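Local coordinates for mandelate racemase/muconate lactonizing enzyme family protein (Bradyrhizobium sp. ORS 278, PDB 3TOY) that is of unknown function but belongs to the mandelate racemase/muconate lactonizing enzyme family of the enolase superfamily and binds calcium in the crystal, at residues T33-I38 with L59-T64; T64-T69 with G139-K144; H71-A76 with L323-A328. One frame throughout, in Å; residues are numbered along the deposited sequence.

Contact 1 (T33-I38 with L59-T64); sequences TARAVI and LIDVTT
Thr33-Ile38 and Leu59-Thr64 pair as neighbouring antiparallel strands, the two arms of the first beta hairpin in the N-terminal domain. The short segments run at 164° to each other. Two hydrogen-bonded pairs, Thr33 with Asp61 and Arg35 with Leu59, enclose the non-hydrogen-bonded pair Ala34 with Ile60. The four bonds are nearly straight. The shortest is Leu59 N to Arg35 O, 2.7 Å. At the pair between them, Ala34 CA lies 3.3 Å from Leu59 O, a CA-H...O contact.

Side chains alternate across the sheet. Ala34 and Ile60 lie on the face covered by helix 82-95; helix 122-142 also packs on Ile60. Thr33, Arg35, Leu59 and Asp61 share the other face. There the Arg35 chain bends at its third torsion (chi3 -75°), which brings the guanidinium across toward Asp61. The salt bridge is long, 3.8 Å from NH2 to OD2, and the two planes are 48° apart. Both groups have partners elsewhere: Arg35 NH1 forms a salt bridge with Glu374, and Asp61 OD1 bonds to His71 and Trp372. These outside bonds probably fix the carboxylate more firmly than Arg35 does. Farther along, Leu59 CD1 touches Val37 CG1 at 3.9 Å, the two side chains roughly at right angles. At the exposed end a water bridges Thr33 OG1 and Asp61 O. This is regular antiparallel pairing, and it belongs to the meander of three strands that opens the N-terminal domain of enolase-superfamily proteins.

Contact 2 (T64-T69 with G139-K144); sequences TDQGVT and GQLAGK
Leu141, Val68 and Gln140 bury the most surface where the turn Thr64-Thr69 meets the last turn of helix 122-142. Leu141 CD2 reaches into the turn and touches two of its residues. It lies 3.7 Å from Val68 CG2 and equally far from Gln66 CB. Val68 sits over both helix residues. Its CG1 is anti to the backbone N (chi1 157°) and rests against Gln140 CB at 3.7 Å, while CG2 takes the Leu141 side.

The amide of Gln140 reaches on to the backbone of Thr69, which it meets once directly and once through a water. NE2 donates to Thr69 O at 2.8 Å. This bond is bent, with an N-H...O angle of 139°, and the donor stands above the carbonyl plane. NE2 also bonds to Asp136, one turn earlier in the helix. OE1 accepts from a water, 2.7 Å away, that in its turn accepts from Thr69 N. The amide therefore has partners at both ends, which favours one rotation.

The turn has its own bracing. Thr64 OG1 donates to Val68 O and accepts from Gln66 N. Val68 O also takes the Thr64 N-H, so two bonds grip it. On the other side the helix ends at Gly143, with positive phi and backbone bonds from Gly143 N and Lys144 N into the last turn. An ST turn between two strands thus packs against a helix end closed by a Schellman motif.

Contact 3 (H71-A76 with L323-A328); sequences HSYLFA and LPEASA
The Tyr73 ring meets Glu325 at its edge, where OE1 lies in the ring plane beside the hydroxyl. The contact spans the domain interface of the enolase-superfamily fold: Tyr73 is on strand 69-75 of the N-terminal sheet, and Glu325 is in the first turn of helix 324-330 in the C-terminal domain, a modified TIM barrel. A water also lies in the ring plane, near the same end of the ring. Leu323 comes in obliquely, its CD1 4.1 Å from Tyr73 CE1. The carboxylate of Glu325 is turned 73° from the ring.

Tyr73 CG lies between the backbone N and the carbonyl carbon (chi1 74°), and from there the ring extends across the domain boundary. The Leu323 side chain lies alongside, pointing the other way, and its CD2 comes within 3.6 Å of Tyr73 O. Leu323 holds the N-cap position of the helix. Its N donates weakly to the water that donates to Tyr73 OH at 2.9 Å. The hydroxyl thus accepts from the water and donates to Glu325. All of this is buried, and Leu350 and Leu370 pack on the Glu325 side chain. Phe75, farther along the strand, stacks on Phe345, and its side chain lies about 9 Å from a bound calcium ion. The Glu325 chain bends at its second torsion (chi2 88°), and OE1 accepts the hydrogen bond from Tyr73 OH on its syn lone pair at 2.6 Å.

In the fold
Contacts 1 and 3 are buried, whereas contact 2 lies at the surface. The first two contacts stay within the N-terminal domain and share Thr64, where strand 50-64 gives way to the turn. Contact 3 alone joins the two domains. Strands 50-64 and 69-75 are sheet neighbours, which links contacts 1 and 3 directly: Ile60 N probably bonds to Ser72 O, and Leu59 packs on Tyr73. The chemistry changes with place. Backbone bonds carry contact 1, a side-chain amide and apolar contacts serve contact 2, and contact 3 rests on a phenol-carboxylate bond. Gln140 of contact 2 also packs on His71 of contact 3.

Contact 1 (T33-I38 with L59-T64)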
loop_
_atom_site.group_PDB
_atom_site.type_symbol
_atom_site.label_atom_id
_atom_site.label_comp_id
_atom_site.label_asym_id
_atom_site.label_seq_id
_atom_site.Cartn_x
_atom_site.Cartn_y
_atom_site.Cartn_z
ATOM N N THR A 33 -10.845 -42.147 26.752
ATOM C CA THR A 33 -10.635 -43.272 25.876
ATOM C C THR A 33 -11.096 -42.899 24.475
ATOM O O THR A 33 -11.973 -42.060 24.308
ATOM C CB THR A 33 -11.374 -44.536 26.376
ATOM O OG1 THR A 33 -12.786 -44.380 26.198
ATOM C CG2 THR A 33 -11.075 -44.759 27.844
ATOM N N ALA A 34 -10.484 -43.518 23.478
ATOM C CA ALA A 34 -10.847 -43.266 22.098
ATOM C C ALA A 34 -11.015 -44.575 21.367
ATOM O O ALA A 34 -10.227 -45.507 21.549
ATOM C CB ALA A 34 -9.750 -42.415 21.422
ATOM N N ARG A 35 -12.034 -44.652 20.524
ATOM C CA ARG A 35 -12.213 -45.833 19.690
ATOM C C ARG A 35 -12.322 -45.464 18.220
ATOM O O ARG A 35 -12.907 -44.435 17.875
ATOM C CB ARG A 35 -13.458 -46.615 20.118
ATOM C CG ARG A 35 -13.414 -47.137 21.567
ATOM C CD ARG A 35 -14.743 -47.794 21.941
ATOM N NE ARG A 35 -15.794 -46.810 22.192
ATOM C CZ ARG A 35 -17.076 -47.111 22.375
ATOM N NH1 ARG A 35 -17.475 -48.378 22.346
ATOM N NH2 ARG A 35 -17.958 -46.146 22.599
ATOM N N ALA A 36 -11.778 -46.316 17.362
ATOM C CA ALA A 36 -11.858 -46.128 15.920
ATOM C C ALA A 36 -12.986 -46.962 15.314
ATOM O O ALA A 36 -13.140 -48.143 15.643
ATOM C CB ALA A 36 -10.518 -46.496 15.279
ATOM N N VAL A 37 -13.777 -46.359 14.430
ATOM C CA VAL A 37 -14.789 -47.098 13.681
ATOM C C VAL A 37 -14.718 -46.730 12.214
ATOM O O VAL A 37 -14.225 -45.655 11.857
ATOM C CB VAL A 37 -16.215 -46.836 14.180
ATOM C CG1 VAL A 37 -16.375 -47.298 15.627
ATOM C CG2 VAL A 37 -16.582 -45.359 14.068
ATOM N N ILE A 38 -15.196 -47.627 11.364
ATOM C CA ILE A 38 -15.394 -47.292 9.968
ATOM C C ILE A 38 -16.850 -47.547 9.608
ATOM O O ILE A 38 -17.288 -48.698 9.488
ATOM C CB ILE A 38 -14.448 -48.079 9.055
ATOM C CG1 ILE A 38 -12.994 -47.863 9.498
ATOM C CG2 ILE A 38 -14.655 -47.680 7.593
ATOM C CD1 ILE A 38 -11.978 -48.577 8.650
ATOM N N LEU A 59 -14.074 -41.978 18.007
ATOM C CA LEU A 59 -15.095 -41.631 18.988
ATOM C C LEU A 59 -14.421 -41.423 20.323
ATOM O O LEU A 59 -13.670 -42.287 20.791
ATOM C CB LEU A 59 -16.143 -42.758 19.088
ATOM C CG LEU A 59 -16.645 -43.305 17.751
ATOM C CD1 LEU A 59 -17.684 -44.432 17.959
ATOM C CD2 LEU A 59 -17.241 -42.166 16.887
ATOM N N ILE A 60 -14.677 -40.274 20.934
ATOM C CA ILE A 60 -13.909 -39.814 22.076
ATOM C C ILE A 60 -14.822 -39.758 23.272
ATOM O O ILE A 60 -15.929 -39.218 23.198
ATOM C CB ILE A 60 -13.305 -38.386 21.802
ATOM C CG1 ILE A 60 -12.339 -38.439 20.610
ATOM C CG2 ILE A 60 -12.683 -37.791 23.045
ATOM C CD1 ILE A 60 -11.677 -37.068 20.224
ATOM N N ASP A 61 -14.355 -40.334 24.381
ATOM C CA ASP A 61 -15.091 -40.302 25.640
ATOM C C ASP A 61 -14.223 -39.712 26.726
ATOM O O ASP A 61 -13.115 -40.173 26.974
ATOM C CB ASP A 61 -15.523 -41.712 26.058
ATOM C CG ASP A 61 -16.412 -42.363 25.033
ATOM O OD1 ASP A 61 -17.419 -41.753 24.644
ATOM O OD2 ASP A 61 -16.106 -43.492 24.604
ATOM N N VAL A 62 -14.738 -38.700 27.394
ATOM C CA VAL A 62 -14.005 -38.093 28.482
ATOM C C VAL A 62 -14.793 -38.309 29.768
ATOM O O VAL A 62 -15.814 -37.671 29.996
ATOM C CB VAL A 62 -13.780 -36.572 28.254
ATOM C CG1 VAL A 62 -13.115 -35.939 29.488
ATOM C CG2 VAL A 62 -12.935 -36.331 26.988
ATOM N N THR A 63 -14.307 -39.210 30.619
ATOM C CA THR A 63 -15.033 -39.535 31.840
ATOM C C THR A 63 -14.693 -38.502 32.893
ATOM O O THR A 63 -13.553 -38.039 32.967
ATOM C CB THR A 63 -14.664 -40.951 32.373
ATOM O OG1 THR A 63 -13.269 -40.989 32.690
ATOM C CG2 THR A 63 -14.963 -42.019 31.335
ATOM N N THR A 64 -15.683 -38.158 33.707
ATOM C CA THR A 64 -15.512 -37.205 34.791
ATOM C C THR A 64 -15.880 -37.867 36.117
ATOM O O THR A 64 -16.330 -39.013 36.142
ATOM C CB THR A 64 -16.432 -35.992 34.610
ATOM O OG1 THR A 64 -17.788 -36.347 34.926
ATOM C CG2 THR A 64 -16.363 -35.501 33.152
HETATM O O HOH W 1 -13.236 -42.800 28.922
#

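Contact 2 (T64-T69 with G139-K144)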
loop_
_atom_site.group_PDB
_atom_site.type_symbol
_atom_site.label_atom_id
_atom_site.label_comp_id
_atom_site.label_asym_id
_atom_site.label_seq_id
_atom_site.Cartn_x
_atom_site.Cartn_y
_atom_site.Cartn_z
ATOM N N THR A 64 -15.683 -38.158 33.707
ATOM C CA THR A 64 -15.512 -37.205 34.791
ATOM C C THR A 64 -15.880 -37.867 36.117
ATOM O O THR A 64 -16.330 -39.013 36.142
ATOM C CB THR A 64 -16.432 -35.992 34.610
ATOM O OG1 THR A 64 -17.788 -36.347 34.926
ATOM C CG2 THR A 64 -16.363 -35.501 33.152
ATOM N N ASP A 65 -15.714 -37.121 37.203
ATOM C CA ASP A 65 -16.037 -37.611 38.540
ATOM C C ASP A 65 -17.432 -37.182 38.992
ATOM O O ASP A 65 -17.722 -37.167 40.190
ATOM C CB ASP A 65 -14.969 -37.149 39.545
ATOM C CG ASP A 65 -14.941 -35.630 39.728
ATOM O OD1 ASP A 65 -15.670 -34.907 39.013
ATOM O OD2 ASP A 65 -14.194 -35.158 40.608
ATOM N N GLN A 66 -18.295 -36.807 38.046
ATOM C CA GLN A 66 -19.649 -36.381 38.405
ATOM C C GLN A 66 -20.734 -37.117 37.624
ATOM O O GLN A 66 -21.811 -36.577 37.366
ATOM C CB GLN A 66 -19.811 -34.854 38.324
ATOM C CG GLN A 66 -18.972 -34.107 39.349
ATOM C CD GLN A 66 -19.271 -32.617 39.401
ATOM O OE1 GLN A 66 -20.136 -32.122 38.686
ATOM N NE2 GLN A 66 -18.555 -31.897 40.264
ATOM N N GLY A 67 -20.436 -38.355 37.250
ATOM C CA GLY A 67 -21.435 -39.245 36.666
ATOM C C GLY A 67 -21.738 -38.947 35.214
ATOM O O GLY A 67 -22.729 -39.439 34.671
ATOM N N VAL A 68 -20.883 -38.137 34.583
ATOM C CA VAL A 68 -21.052 -37.805 33.168
ATOM C C VAL A 68 -19.803 -38.119 32.365
ATOM O O VAL A 68 -18.683 -37.887 32.829
ATOM C CB VAL A 68 -21.389 -36.312 32.956
ATOM C CG1 VAL A 68 -21.010 -35.895 31.532
ATOM C CG2 VAL A 68 -22.866 -36.051 33.230
ATOM N N THR A 69 -20.013 -38.628 31.158
ATOM C CA THR A 69 -18.942 -38.823 30.199
ATOM C C THR A 69 -19.191 -37.969 28.949
ATOM O O THR A 69 -20.201 -38.144 28.257
ATOM C CB THR A 69 -18.777 -40.308 29.834
ATOM O OG1 THR A 69 -18.396 -41.031 31.013
ATOM C CG2 THR A 69 -17.695 -40.503 28.775
ATOM N N GLY A 139 -22.321 -29.512 29.140
ATOM C CA GLY A 139 -23.728 -29.447 28.776
ATOM C C GLY A 139 -24.518 -30.566 29.458
ATOM O O GLY A 139 -25.595 -30.336 30.000
ATOM N N GLN A 140 -23.985 -31.777 29.415
ATOM C CA GLN A 140 -24.644 -32.913 30.069
ATOM C C GLN A 140 -24.791 -32.629 31.552
ATOM O O GLN A 140 -25.851 -32.862 32.124
ATOM C CB GLN A 140 -23.855 -34.199 29.877
ATOM C CG GLN A 140 -23.958 -34.819 28.487
ATOM C CD GLN A 140 -23.335 -36.204 28.432
ATOM O OE1 GLN A 140 -23.800 -37.135 29.091
ATOM N NE2 GLN A 140 -22.282 -36.346 27.651
ATOM N N LEU A 141 -23.731 -32.121 32.171
ATOM C CA LEU A 141 -23.761 -31.837 33.601
ATOM C C LEU A 141 -24.790 -30.779 33.952
ATOM O O LEU A 141 -25.345 -30.797 35.052
ATOM C CB LEU A 141 -22.378 -31.446 34.123
ATOM C CG LEU A 141 -21.349 -32.570 34.212
ATOM C CD1 LEU A 141 -19.947 -32.015 34.231
ATOM C CD2 LEU A 141 -21.615 -33.394 35.491
ATOM N N ALA A 142 -25.053 -29.861 33.022
ATOM C CA ALA A 142 -26.084 -28.842 33.231
ATOM C C ALA A 142 -27.461 -29.299 32.755
ATOM O O ALA A 142 -28.455 -28.642 33.017
ATOM C CB ALA A 142 -25.692 -27.525 32.518
ATOM N N GLY A 143 -27.517 -30.401 32.026
ATOM C CA GLY A 143 -28.770 -30.848 31.417
ATOM C C GLY A 143 -29.264 -29.896 30.338
ATOM O O GLY A 143 -30.476 -29.720 30.152
ATOM N N LYS A 144 -28.321 -29.295 29.611
ATOM C CA LYS A 144 -28.651 -28.312 28.580
ATOM C C LYS A 144 -27.828 -28.585 27.344
ATOM O O LYS A 144 -26.743 -29.144 27.436
ATOM C CB LYS A 144 -28.343 -26.906 29.062
ATOM C CG LYS A 144 -29.323 -26.382 30.075
ATOM C CD LYS A 144 -28.721 -25.213 30.834
ATOM C CE LYS A 144 -29.795 -24.493 31.629
ATOM N NZ LYS A 144 -29.176 -23.462 32.485
HETATM O O HOH W 2 -22.667 -39.184 30.334
#

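Contact 3 (H71-A76 with L323-A328)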
loop_
_atom_site.group_PDB
_atom_site.type_symbol
_atom_site.label_atom_id
_atom_site.label_comp_id
_atom_site.label_asym_id
_atom_site.label_seq_id
_atom_site.Cartn_x
_atom_site.Cartn_y
_atom_site.Cartn_z
ATOM N N HIS A 71 -18.686 -36.704 25.146
ATOM C CA HIS A 71 -18.443 -37.399 23.912
ATOM C C HIS A 71 -18.170 -36.389 22.787
ATOM O O HIS A 71 -18.709 -35.287 22.799
ATOM C CB HIS A 71 -19.679 -38.194 23.485
ATOM C CG HIS A 71 -20.217 -39.115 24.540
ATOM N ND1 HIS A 71 -19.600 -40.302 24.877
ATOM C CD2 HIS A 71 -21.326 -39.032 25.312
ATOM C CE1 HIS A 71 -20.304 -40.907 25.818
ATOM N NE2 HIS A 71 -21.355 -40.159 26.099
ATOM N N SER A 72 -17.385 -36.812 21.808
ATOM C CA SER A 72 -17.245 -36.086 20.549
ATOM C C SER A 72 -16.703 -37.080 19.550
ATOM O O SER A 72 -16.288 -38.176 19.934
ATOM C CB SER A 72 -16.259 -34.926 20.733
ATOM O OG SER A 72 -14.941 -35.430 20.845
ATOM N N TYR A 73 -16.724 -36.748 18.266
ATOM C CA TYR A 73 -16.024 -37.593 17.296
ATOM C C TYR A 73 -15.246 -36.761 16.267
ATOM O O TYR A 73 -15.542 -35.560 16.034
ATOM C CB TYR A 73 -16.992 -38.550 16.559
ATOM C CG TYR A 73 -17.868 -37.862 15.526
ATOM C CD1 TYR A 73 -17.451 -37.745 14.196
ATOM C CD2 TYR A 73 -19.094 -37.319 15.882
ATOM C CE1 TYR A 73 -18.244 -37.089 13.244
ATOM C CE2 TYR A 73 -19.890 -36.674 14.952
ATOM C CZ TYR A 73 -19.451 -36.555 13.639
ATOM O OH TYR A 73 -20.244 -35.922 12.723
ATOM N N LEU A 74 -14.254 -37.413 15.679
ATOM C CA LEU A 74 -13.458 -36.883 14.584
ATOM C C LEU A 74 -13.713 -37.699 13.330
ATOM O O LEU A 74 -13.784 -38.937 13.399
ATOM C CB LEU A 74 -11.982 -36.993 14.933
ATOM C CG LEU A 74 -11.541 -36.299 16.216
ATOM C CD1 LEU A 74 -10.075 -36.625 16.481
ATOM C CD2 LEU A 74 -11.754 -34.790 16.133
ATOM N N PHE A 75 -13.893 -37.016 12.194
ATOM C CA PHE A 75 -13.779 -37.657 10.880
ATOM C C PHE A 75 -12.308 -37.665 10.558
ATOM O O PHE A 75 -11.653 -36.612 10.614
ATOM C CB PHE A 75 -14.550 -36.877 9.810
ATOM C CG PHE A 75 -14.300 -37.359 8.412
ATOM C CD1 PHE A 75 -14.791 -38.588 7.982
ATOM C CD2 PHE A 75 -13.571 -36.586 7.512
ATOM C CE1 PHE A 75 -14.566 -39.018 6.703
ATOM C CE2 PHE A 75 -13.339 -37.028 6.231
ATOM C CZ PHE A 75 -13.834 -38.237 5.817
ATOM N N ALA A 76 -11.776 -38.841 10.222
ATOM C CA ALA A 76 -10.338 -39.004 10.137
ATOM C C ALA A 76 -9.797 -38.988 8.712
ATOM O O ALA A 76 -8.581 -39.125 8.509
ATOM C CB ALA A 76 -9.913 -40.288 10.864
ATOM N N LEU A 323 -19.139 -32.458 10.574
ATOM C CA LEU A 323 -19.533 -32.473 12.003
ATOM C C LEU A 323 -20.818 -31.659 12.245
ATOM O O LEU A 323 -20.845 -30.721 13.065
ATOM C CB LEU A 323 -18.386 -31.967 12.903
ATOM C CG LEU A 323 -17.322 -32.996 13.339
ATOM C CD1 LEU A 323 -16.507 -33.524 12.157
ATOM C CD2 LEU A 323 -16.406 -32.451 14.422
ATOM N N PRO A 324 -21.897 -32.017 11.539
ATOM C CA PRO A 324 -23.128 -31.223 11.604
ATOM C C PRO A 324 -23.757 -31.196 12.984
ATOM O O PRO A 324 -24.424 -30.222 13.338
ATOM C CB PRO A 324 -24.064 -31.920 10.610
ATOM C CG PRO A 324 -23.507 -33.274 10.444
ATOM C CD PRO A 324 -22.027 -33.170 10.634
ATOM N N GLU A 325 -23.557 -32.243 13.776
ATOM C CA GLU A 325 -24.194 -32.257 15.099
ATOM C C GLU A 325 -23.668 -31.157 16.018
ATOM O O GLU A 325 -24.443 -30.435 16.683
ATOM C CB GLU A 325 -24.046 -33.644 15.750
ATOM C CG GLU A 325 -24.566 -34.778 14.853
ATOM C CD GLU A 325 -23.513 -35.327 13.877
ATOM O OE1 GLU A 325 -22.354 -34.840 13.867
ATOM O OE2 GLU A 325 -23.848 -36.254 13.115
ATOM N N ALA A 326 -22.347 -31.048 16.089
ATOM C CA ALA A 326 -21.713 -30.080 16.960
ATOM C C ALA A 326 -21.805 -28.695 16.300
ATOM O O ALA A 326 -21.948 -27.696 16.982
ATOM C CB ALA A 326 -20.261 -30.458 17.215
ATOM N N SER A 327 -21.730 -28.660 14.973
ATOM C CA SER A 327 -21.835 -27.376 14.259
ATOM C C SER A 327 -23.144 -26.664 14.553
ATOM O O SER A 327 -23.202 -25.439 14.641
ATOM C CB SER A 327 -21.666 -27.586 12.759
ATOM O OG SER A 327 -20.353 -28.027 12.479
ATOM N N ALA A 328 -24.211 -27.439 14.715
ATOM C CA ALA A 328 -25.513 -26.871 14.992
ATOM C C ALA A 328 -25.541 -26.130 16.317
ATOM O O ALA A 328 -26.395 -25.299 16.535
ATOM C CB ALA A 328 -26.565 -27.965 14.973
HETATM O O HOH W 3 -19.455 -35.435 9.960
#